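Local coordinates for protein galactan 1,3-beta-galactosidase (PDB 7BYS) that probably hydrolyses beta-1,3-galactan from its chain end as a family 43 glycosidase, and carries a carbohydrate-binding module that binds galactose and holds calcium, at residues A[206-211]-A[260-265]; A[238-243]-A[383-388]; A[164-169]-A[174-179]. All coordinates share one frame; numbering follows the deposited sequence. Where two conformers were deposited one is given.

Contact 1 of 3, residues A[206-211]-A[260-265]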
loop_
_atom_site.group_PDB
_atom_site.type_symbol
_atom_site.label_atom_id
_atom_site.label_comp_id
_atom_site.label_asym_id
_atom_site.label_seq_id
_atom_site.Cartn_x
_atom_site.Cartn_y
_atom_site.Cartn_z
ATOM N N SER A 206 14.860 0.126 4.341
ATOM C CA SER A 206 14.997 1.426 4.987
ATOM C C SER A 206 14.093 1.520 6.211
ATOM O O SER A 206 13.609 2.602 6.557
ATOM C CB SER A 206 14.755 2.575 4.008
ATOM O OG SER A 206 13.437 2.534 3.488
ATOM N N GLY A 207 13.865 0.392 6.876
ATOM C CA GLY A 207 12.998 0.372 8.039
ATOM C C GLY A 207 11.586 0.775 7.674
ATOM O O GLY A 207 11.031 0.358 6.651
ATOM N N TRP A 208 11.000 1.619 8.528
ATOM C CA TRP A 208 9.643 2.111 8.337
ATOM C C TRP A 208 9.547 3.116 7.195
ATOM O O TRP A 208 8.461 3.290 6.628
ATOM C CB TRP A 208 9.161 2.813 9.607
ATOM C CG TRP A 208 8.662 1.923 10.709
ATOM C CD1 TRP A 208 9.112 1.888 11.998
ATOM C CD2 TRP A 208 7.595 0.970 10.631
ATOM N NE1 TRP A 208 8.404 0.960 12.721
ATOM C CE2 TRP A 208 7.466 0.384 11.905
ATOM C CE3 TRP A 208 6.745 0.548 9.606
ATOM C CZ2 TRP A 208 6.521 -0.603 12.181
ATOM C CZ3 TRP A 208 5.806 -0.431 9.883
ATOM C CH2 TRP A 208 5.702 -0.994 11.158
ATOM N N ALA A 209 10.639 3.803 6.862
ATOM C CA ALA A 209 10.557 4.874 5.881
ATOM C C ALA A 209 10.361 4.280 4.490
ATOM O O ALA A 209 10.923 3.227 4.185
ATOM C CB ALA A 209 11.834 5.707 5.894
ATOM N N PRO A 210 9.570 4.924 3.636
ATOM C CA PRO A 210 9.408 4.426 2.266
ATOM C C PRO A 210 10.692 4.637 1.482
ATOM O O PRO A 210 11.509 5.502 1.802
ATOM C CB PRO A 210 8.286 5.310 1.708
ATOM C CG PRO A 210 8.481 6.603 2.440
ATOM C CD PRO A 210 8.861 6.199 3.847
ATOM N N ASN A 211 10.868 3.823 0.442
ATOM C CA ASN A 211 11.996 3.992 -0.465
ATOM C C ASN A 211 11.534 3.668 -1.884
ATOM O O ASN A 211 10.423 3.150 -2.064
ATOM C CB ASN A 211 13.205 3.149 -0.031
ATOM C CG ASN A 211 12.906 1.662 0.009
ATOM O OD1 ASN A 211 12.718 1.027 -1.028
ATOM N ND2 ASN A 211 12.847 1.105 1.212
ATOM N N TRP A 260 3.018 3.099 5.803
ATOM C CA TRP A 260 3.171 2.820 7.223
ATOM C C TRP A 260 3.268 4.123 7.995
ATOM O O TRP A 260 4.028 5.027 7.626
ATOM C CB TRP A 260 4.442 2.009 7.452
ATOM C CG TRP A 260 4.413 0.658 6.816
ATOM C CD1 TRP A 260 5.226 0.215 5.821
ATOM C CD2 TRP A 260 3.540 -0.430 7.147
ATOM N NE1 TRP A 260 4.904 -1.077 5.491
ATOM C CE2 TRP A 260 3.881 -1.504 6.298
ATOM C CE3 TRP A 260 2.510 -0.606 8.081
ATOM C CZ2 TRP A 260 3.227 -2.734 6.346
ATOM C CZ3 TRP A 260 1.864 -1.833 8.132
ATOM C CH2 TRP A 260 2.228 -2.881 7.269
ATOM N N ARG A 261 2.514 4.215 9.082
ATOM C CA ARG A 261 2.542 5.390 9.949
ATOM C C ARG A 261 2.956 4.913 11.335
ATOM O O ARG A 261 2.100 4.540 12.149
ATOM C CB ARG A 261 1.170 6.046 9.971
ATOM C CG ARG A 261 1.213 7.395 10.615
ATOM C CD ARG A 261 -0.088 8.083 10.471
ATOM N NE ARG A 261 -0.030 9.375 11.135
ATOM C CZ ARG A 261 -1.015 10.253 11.089
ATOM N NH1 ARG A 261 -2.111 9.955 10.408
ATOM N NH2 ARG A 261 -0.901 11.416 11.716
ATOM N N PRO A 262 4.261 4.890 11.642
ATOM C CA PRO A 262 4.713 4.266 12.904
ATOM C C PRO A 262 4.086 4.830 14.170
ATOM O O PRO A 262 3.852 4.061 15.110
ATOM C CB PRO A 262 6.234 4.473 12.886
ATOM C CG PRO A 262 6.576 4.644 11.456
ATOM C CD PRO A 262 5.392 5.314 10.799
ATOM N N SER A 263 3.782 6.126 14.219
ATOM C CA SER A 263 3.208 6.714 15.426
ATOM C C SER A 263 1.704 6.492 15.549
ATOM O O SER A 263 1.129 6.814 16.594
ATOM C CB SER A 263 3.517 8.211 15.501
ATOM O OG SER A 263 3.433 8.817 14.225
ATOM N N LEU A 264 1.055 5.946 14.522
ATOM C CA LEU A 264 -0.377 5.702 14.526
ATOM C C LEU A 264 -0.622 4.556 13.544
ATOM O O LEU A 264 -1.242 4.720 12.481
ATOM C CB LEU A 264 -1.148 6.962 14.133
ATOM C CG LEU A 264 -2.614 7.037 14.561
ATOM C CD1 LEU A 264 -2.750 7.063 16.077
ATOM C CD2 LEU A 264 -3.281 8.253 13.937
ATOM N N LEU A 265 -0.125 3.371 13.917
ATOM C CA LEU A 265 -0.041 2.253 12.977
ATOM C C LEU A 265 -1.402 1.835 12.453
ATOM O O LEU A 265 -1.516 1.407 11.298
ATOM C CB LEU A 265 0.636 1.049 13.628
ATOM C CG LEU A 265 2.158 1.041 13.528
ATOM C CD1 LEU A 265 2.747 -0.037 14.442
ATOM C CD2 LEU A 265 2.655 0.896 12.084
HETATM O O HOH W 1 6.619 5.246 6.955
#

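Contact 2 of 3, residues A[238-243]-A[383-388]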
loop_
_atom_site.group_PDB
_atom_site.type_symbol
_atom_site.label_atom_id
_atom_site.label_comp_id
_atom_site.label_asym_id
_atom_site.label_seq_id
_atom_site.Cartn_x
_atom_site.Cartn_y
_atom_site.Cartn_z
ATOM N N THR A 238 8.110 5.649 -4.001
ATOM C CA THR A 238 6.935 4.861 -4.377
ATOM C C THR A 238 5.649 5.584 -3.999
ATOM O O THR A 238 4.693 4.982 -3.504
ATOM C CB THR A 238 6.973 3.426 -3.838
ATOM O OG1 THR A 238 8.322 2.947 -3.847
ATOM C CG2 THR A 238 6.162 2.500 -4.738
ATOM N N TRP A 239 5.613 6.891 -4.261
ATOM C CA TRP A 239 4.459 7.702 -3.877
ATOM C C TRP A 239 4.137 7.503 -2.397
ATOM O O TRP A 239 2.976 7.383 -1.993
ATOM C CB TRP A 239 3.250 7.416 -4.779
ATOM C CG TRP A 239 3.502 7.806 -6.213
ATOM C CD1 TRP A 239 3.733 6.967 -7.261
ATOM C CD2 TRP A 239 3.601 9.139 -6.733
ATOM N NE1 TRP A 239 3.942 7.693 -8.406
ATOM C CE2 TRP A 239 3.853 9.029 -8.114
ATOM C CE3 TRP A 239 3.460 10.413 -6.170
ATOM C CZ2 TRP A 239 3.998 10.145 -8.946
ATOM C CZ3 TRP A 239 3.592 11.526 -6.999
ATOM C CH2 TRP A 239 3.854 11.381 -8.370
ATOM N N TYR A 240 5.196 7.468 -1.585
ATOM C CA TYR A 240 5.131 7.182 -0.148
ATOM C C TYR A 240 4.359 5.887 0.144
ATOM O O TYR A 240 3.230 5.886 0.650
ATOM C CB TYR A 240 4.584 8.378 0.638
ATOM C CG TYR A 240 4.958 8.388 2.104
ATOM C CD1 TYR A 240 5.081 7.212 2.849
ATOM C CD2 TYR A 240 5.192 9.593 2.750
ATOM C CE1 TYR A 240 5.435 7.252 4.210
ATOM C CE2 TYR A 240 5.541 9.641 4.065
ATOM C CZ TYR A 240 5.655 8.493 4.795
ATOM O OH TYR A 240 6.012 8.603 6.108
ATOM N N SER A 241 5.014 4.768 -0.166
ATOM C CA SER A 241 4.412 3.467 0.099
ATOM C C SER A 241 5.490 2.399 0.042
ATOM O O SER A 241 6.647 2.660 -0.307
ATOM C CB SER A 241 3.261 3.175 -0.872
ATOM O OG SER A 241 3.754 2.800 -2.148
ATOM N N GLN A 242 5.084 1.183 0.396
ATOM C CA GLN A 242 5.940 0.006 0.344
ATOM C C GLN A 242 5.101 -1.153 -0.164
ATOM O O GLN A 242 3.973 -1.355 0.302
ATOM C CB GLN A 242 6.489 -0.343 1.726
ATOM C CG GLN A 242 7.489 -1.493 1.688
ATOM C CD GLN A 242 8.009 -1.866 3.054
ATOM O OE1 GLN A 242 7.317 -1.720 4.058
ATOM N NE2 GLN A 242 9.252 -2.344 3.103
ATOM N N ASN A 243 5.658 -1.911 -1.109
ATOM C CA ASN A 243 4.941 -3.019 -1.728
ATOM C C ASN A 243 4.368 -3.967 -0.681
ATOM O O ASN A 243 4.993 -4.239 0.350
ATOM C CB ASN A 243 5.909 -3.796 -2.617
ATOM C CG ASN A 243 5.198 -4.757 -3.535
ATOM O OD1 ASN A 243 4.245 -4.385 -4.211
ATOM N ND2 ASN A 243 5.661 -5.996 -3.578
ATOM N N GLN A 383 -0.795 15.530 6.311
ATOM C CA GLN A 383 0.174 15.724 5.233
ATOM C C GLN A 383 1.469 15.012 5.606
ATOM O O GLN A 383 2.329 15.576 6.310
ATOM C CB GLN A 383 0.396 17.211 4.961
ATOM C CG GLN A 383 -0.867 17.884 4.463
ATOM C CD GLN A 383 -0.701 19.380 4.303
ATOM O OE1 GLN A 383 -0.324 20.072 5.244
ATOM N NE2 GLN A 383 -0.942 19.878 3.100
ATOM N N PRO A 384 1.657 13.775 5.143
ATOM C CA PRO A 384 2.897 13.052 5.445
ATOM C C PRO A 384 4.123 13.820 4.971
ATOM O O PRO A 384 4.059 14.661 4.064
ATOM C CB PRO A 384 2.745 11.738 4.661
ATOM C CG PRO A 384 1.261 11.560 4.481
ATOM C CD PRO A 384 0.697 12.967 4.368
ATOM N N ASP A 385 5.267 13.509 5.590
ATOM C CA ASP A 385 6.538 13.958 5.036
ATOM C C ASP A 385 6.623 13.505 3.584
ATOM O O ASP A 385 6.288 12.365 3.261
ATOM C CB ASP A 385 7.699 13.368 5.841
ATOM C CG ASP A 385 7.634 11.850 5.965
ATOM O OD1 ASP A 385 6.704 11.335 6.615
ATOM O OD2 ASP A 385 8.530 11.172 5.413
ATOM N N SER A 386 7.015 14.401 2.695
ATOM C CA SER A 386 7.011 14.064 1.280
ATOM C C SER A 386 8.366 13.620 0.745
ATOM O O SER A 386 8.435 13.142 -0.392
ATOM C CB SER A 386 6.446 15.225 0.460
ATOM O OG SER A 386 7.398 16.276 0.434
ATOM N N GLY A 387 9.434 13.739 1.534
ATOM C CA GLY A 387 10.775 13.376 1.123
ATOM C C GLY A 387 11.701 14.564 0.965
ATOM O O GLY A 387 12.928 14.391 0.994
ATOM N N GLY A 388 11.147 15.756 0.793
ATOM C CA GLY A 388 11.942 16.959 0.659
ATOM C C GLY A 388 11.028 18.128 0.347
ATOM O O GLY A 388 9.890 17.956 -0.101
#

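Contact 3 of 3, residues A[164-169]-A[174-179]. With NAG (2-acetamido-2-deoxy-beta-D-glucopyranose), chain D.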
loop_
_atom_site.group_PDB
_atom_site.type_symbol
_atom_site.label_atom_id
_atom_site.label_comp_id
_atom_site.label_asym_id
_atom_site.label_seq_id
_atom_site.Cartn_x
_atom_site.Cartn_y
_atom_site.Cartn_z
ATOM N N ILE A 164 14.460 -16.924 -3.282
ATOM C CA ILE A 164 13.246 -17.572 -3.751
ATOM C C ILE A 164 13.461 -19.065 -3.595
ATOM O O ILE A 164 14.478 -19.594 -4.059
ATOM C CB ILE A 164 12.965 -17.232 -5.220
ATOM C CG1 ILE A 164 12.812 -15.712 -5.372
ATOM C CG2 ILE A 164 11.726 -17.969 -5.692
ATOM C CD1 ILE A 164 12.628 -15.258 -6.807
ATOM N N SER A 165 12.535 -19.739 -2.921
ATOM C CA SER A 165 12.703 -21.164 -2.675
ATOM C C SER A 165 11.380 -21.874 -2.887
ATOM O O SER A 165 10.325 -21.326 -2.572
ATOM C CB SER A 165 13.203 -21.407 -1.256
ATOM O OG SER A 165 14.494 -20.839 -1.085
ATOM N N ARG A 166 11.442 -23.092 -3.414
ATOM C CA ARG A 166 10.246 -23.852 -3.746
ATOM C C ARG A 166 9.678 -24.561 -2.519
ATOM O O ARG A 166 10.421 -25.091 -1.684
ATOM C CB ARG A 166 10.593 -24.871 -4.834
ATOM C CG ARG A 166 9.415 -25.687 -5.342
ATOM C CD ARG A 166 9.731 -26.385 -6.668
ATOM N NE ARG A 166 11.018 -27.076 -6.638
ATOM C CZ ARG A 166 11.197 -28.347 -6.289
ATOM N NH1 ARG A 166 12.422 -28.858 -6.292
ATOM N NH2 ARG A 166 10.167 -29.108 -5.933
ATOM N N LEU A 167 8.348 -24.555 -2.403
ATOM C CA LEU A 167 7.645 -25.278 -1.348
ATOM C C LEU A 167 7.360 -26.706 -1.784
ATOM O O LEU A 167 7.245 -26.995 -2.979
ATOM C CB LEU A 167 6.303 -24.613 -1.043
ATOM C CG LEU A 167 6.344 -23.128 -0.677
ATOM C CD1 LEU A 167 4.973 -22.675 -0.225
ATOM C CD2 LEU A 167 7.395 -22.871 0.381
ATOM N N ASP A 168 7.238 -27.592 -0.796
ATOM C CA ASP A 168 6.843 -28.971 -1.053
ATOM C C ASP A 168 5.393 -29.028 -1.537
ATOM O O ASP A 168 4.678 -28.024 -1.594
ATOM C CB ASP A 168 7.116 -29.858 0.168
ATOM C CG ASP A 168 6.242 -29.524 1.382
ATOM O OD1 ASP A 168 5.120 -28.985 1.230
ATOM O OD2 ASP A 168 6.670 -29.839 2.516
ATOM N N ALA A 169 4.944 -30.237 -1.875
ATOM C CA ALA A 169 3.636 -30.399 -2.497
ATOM C C ALA A 169 2.479 -30.153 -1.539
ATOM O O ALA A 169 1.346 -30.027 -2.006
ATOM C CB ALA A 169 3.520 -31.792 -3.134
ATOM N N VAL A 174 9.740 -25.602 2.962
ATOM C CA VAL A 174 10.594 -25.237 1.838
ATOM C C VAL A 174 11.497 -26.421 1.512
ATOM O O VAL A 174 12.155 -26.966 2.408
ATOM C CB VAL A 174 11.426 -23.994 2.188
ATOM C CG1 VAL A 174 12.447 -23.734 1.112
ATOM C CG2 VAL A 174 10.522 -22.786 2.415
ATOM N N THR A 175 11.531 -26.821 0.238
ATOM C CA THR A 175 12.269 -28.005 -0.205
ATOM C C THR A 175 13.610 -27.690 -0.869
ATOM O O THR A 175 14.595 -28.396 -0.620
ATOM C CB THR A 175 11.401 -28.869 -1.137
ATOM O OG1 THR A 175 12.115 -30.061 -1.497
ATOM C CG2 THR A 175 11.013 -28.137 -2.405
ATOM N N ALA A 176 13.686 -26.655 -1.704
ATOM C CA ALA A 176 14.897 -26.370 -2.458
ATOM C C ALA A 176 14.994 -24.870 -2.676
ATOM O O ALA A 176 13.983 -24.210 -2.924
ATOM C CB ALA A 176 14.877 -27.055 -3.832
ATOM N N GLN A 177 16.213 -24.343 -2.597
ATOM C CA GLN A 177 16.465 -22.981 -3.043
ATOM C C GLN A 177 16.418 -22.928 -4.560
ATOM O O GLN A 177 16.885 -23.838 -5.252
ATOM C CB GLN A 177 17.841 -22.516 -2.591
ATOM C CG GLN A 177 18.026 -21.005 -2.654
ATOM C CD GLN A 177 19.216 -20.533 -1.839
ATOM O OE1 GLN A 177 19.171 -20.521 -0.610
ATOM N NE2 GLN A 177 20.291 -20.157 -2.520
ATOM N N VAL A 178 15.849 -21.852 -5.084
ATOM C CA VAL A 178 15.695 -21.675 -6.513
ATOM C C VAL A 178 16.519 -20.498 -7.024
ATOM O O VAL A 178 17.121 -20.575 -8.102
ATOM C CB VAL A 178 14.196 -21.514 -6.860
ATOM C CG1 VAL A 178 14.006 -21.201 -8.313
ATOM C CG2 VAL A 178 13.448 -22.783 -6.483
ATOM N N SER A 179 16.560 -19.405 -6.263
ATOM C CA SER A 179 17.267 -18.198 -6.663
ATOM C C SER A 179 17.762 -17.487 -5.412
ATOM O O SER A 179 17.093 -17.492 -4.375
ATOM C CB SER A 179 16.329 -17.256 -7.430
ATOM O OG SER A 179 16.955 -16.004 -7.663
HETATM C C1 NAG D . 11.843 -29.015 5.478
HETATM C C2 NAG D . 12.080 -30.044 6.579
HETATM C C3 NAG D . 13.521 -30.171 6.939
HETATM C C4 NAG D . 14.384 -30.389 5.729
HETATM C C5 NAG D . 14.126 -29.287 4.697
HETATM C C6 NAG D . 15.001 -29.452 3.490
HETATM C C7 NAG D . 11.348 -28.407 8.497
HETATM C C8 NAG D . 10.425 -28.162 9.696
HETATM N N2 NAG D . 11.241 -29.682 7.776
HETATM O O3 NAG D . 13.691 -31.286 7.858
HETATM O O4 NAG D . 15.762 -30.388 6.112
HETATM O O5 NAG D . 12.713 -29.310 4.291
HETATM O O6 NAG D . 14.435 -30.403 2.627
HETATM O O7 NAG D . 12.130 -27.565 8.182
#

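Contact 1 of 3, residues A[206-211]-A[260-265]
Trp-208 leans across Trp-260 and Pro-262 where loops from two successive blades of the five-bladed GH43 beta-propeller meet. One is the loop after strand 197-204, turned by a type II' beta turn from Ser-206 to Ala-209; the other follows strand 252-259. The tight part lies at the six-membered ring of Trp-208. Its CZ3 edge comes down over one face of the Trp-260 indole in an offset edge-to-face pair, planes at 60°, with Trp-208 CZ3 3.5 Å from Trp-260 CG. Beside it, Trp-208 CE3 meets Trp-260 CB at 3.5 Å, and Leu-265 CD2 reaches Trp-208 CH2 at 3.7 Å. Trp-260 itself is buried, and its NE1 hydrogen-bonds to OE1 of Gln-242, a galactose-binding residue.

The solvent side is the five-membered ring, where Trp-208 and Pro-262 are both exposed although Pro-262 CG still sits over its face as a CH-pi contact, 3.8 Å from the ring centroid. Trp-208 was modelled in two conformers, so this packing describes one of them. No direct hydrogen bond joins the two segments; instead a single water donates to Trp-208 O and to Trp-260 O, 2.7 Å from each.

Contact 2 of 3, residues A[238-243]-A[383-388]
Tyr-240 reaches from the propeller across to Pro-384 and Asp-385 of the carbohydrate-binding module, so this buried contact is part of the joint between the GH43 and CBM35 domains. On the propeller side Tyr-240 lies in a short, weakly bonded helical turn with positive phi at Thr-238, Trp-239 and Tyr-240.

The receiving loop leaves strand 379-383 at Gln-383, and Pro-384 is its first residue to touch: its CB sits 3.5 Å from Tyr-240 CE2, set obliquely to the ring. Around this pair, Pro-210 packs against the tyrosine ring, and Val-395 and Tyr-366 pack against the proline.

Asp-385 comes next and does most of the work. Its carbonyl O lies at the edge of the tyrosine ring, near the ring plane and 2.9 Å from Tyr-240 CE2. Its CG is tucked between the backbone N and the carbonyl carbon (chi1 54°), which folds the carboxylate back toward the ring. There the Tyr-240 hydroxyl donates to Asp-385 OD1 at 2.9 Å, meeting it on the syn side and 19° out of the carboxylate plane. Ring and carboxylate are turned 71° apart, yet OD1 still lies in the plane of the phenol, and it is also 3.3 Å from Tyr-240 CE2. At Ser-386 the side chain points away from the propeller segment.

The other carboxylate oxygen of Asp-385, OD2, forms a salt bridge with Arg-237, which also comes from the propeller side. With a phenol donating to one oxygen and a guanidinium paired with the other, the buried aspartate is probably ionised and fixed in its rotation.

Contact 3 of 3, residues A[164-169]-A[174-179]
Ile-164 O takes two backbone donors at once, Val-178 N at 2.8 Å and Ser-179 N at 3.0 Å, while Ile-164 N gives its own hydrogen to Ser-179 O. Two residues opposite one make this a classic beta bulge. Further along, Arg-166 N bonds to Ala-176 O and Arg-166 O accepts from Thr-175 N, both at 2.8 Å; a second beta bulge, between Arg-166 and Leu-167, sets Leu-167 opposite Val-174.

The side chains fill in around these bonds. Ser-165 CB presses closely on Val-174 CG1, at 3.4 Å. Leu-167 and Val-174 diverge from their CA atoms, but the end of Leu-167 still reaches back, CD2 3.7 Å from Val-174 CG2. Arg-166 starts out extended, CG anti to the backbone N (chi1 -177°), but bends at chi3 (48°), which carries its guanidinium back over the neighbouring strand. One face of the group receives the Thr-175 methyl, with Arg-166 NH2 3.8 Å from Thr-175 CG2, and NH1 comes near Ala-176 CB. This is one of two conformers of Arg-166.

The two strands form an antiparallel beta hairpin, the outer half of the third four-stranded blade of the GH43 propeller, with strand 174-181 at the blade's edge. On the inner flank, strand 150-156 continues the sheet through backbone bonds of Ser-165 with Leu-152 and Leu-167 with Ala-150, and its Tyr-154 hydroxyl bonds to Ser-165 OG. Leu-167 and Val-174 both rest against Trp-97 of the preceding blade. In the turn of the hairpin Asp-168 OD1 accepts from Tyr-172 N, just before Asn-173 with its N-linked glycan, whose ring oxygen O5 lies 3.1 Å from Val-174 O.

How the contacts relate
Contacts 1 and 2 are neighbours, their centres 9 Å apart, and their segments alternate along the chain. They touch directly, and among their links is a probable hydrogen bond between Asn-211 O and Thr-238 OG1. Contact 3 closes earlier in the sequence and lies well apart, about 17 Å from contact 1 and 12 Å from contact 2 at the nearest atoms. Chemistry follows place. Backbone bonding within one blade dominates contact 3 at the propeller's periphery; aromatic and proline packing between loops of two blades makes contact 1, partly buried; a buried phenol-carboxylate bond between domains makes contact 2.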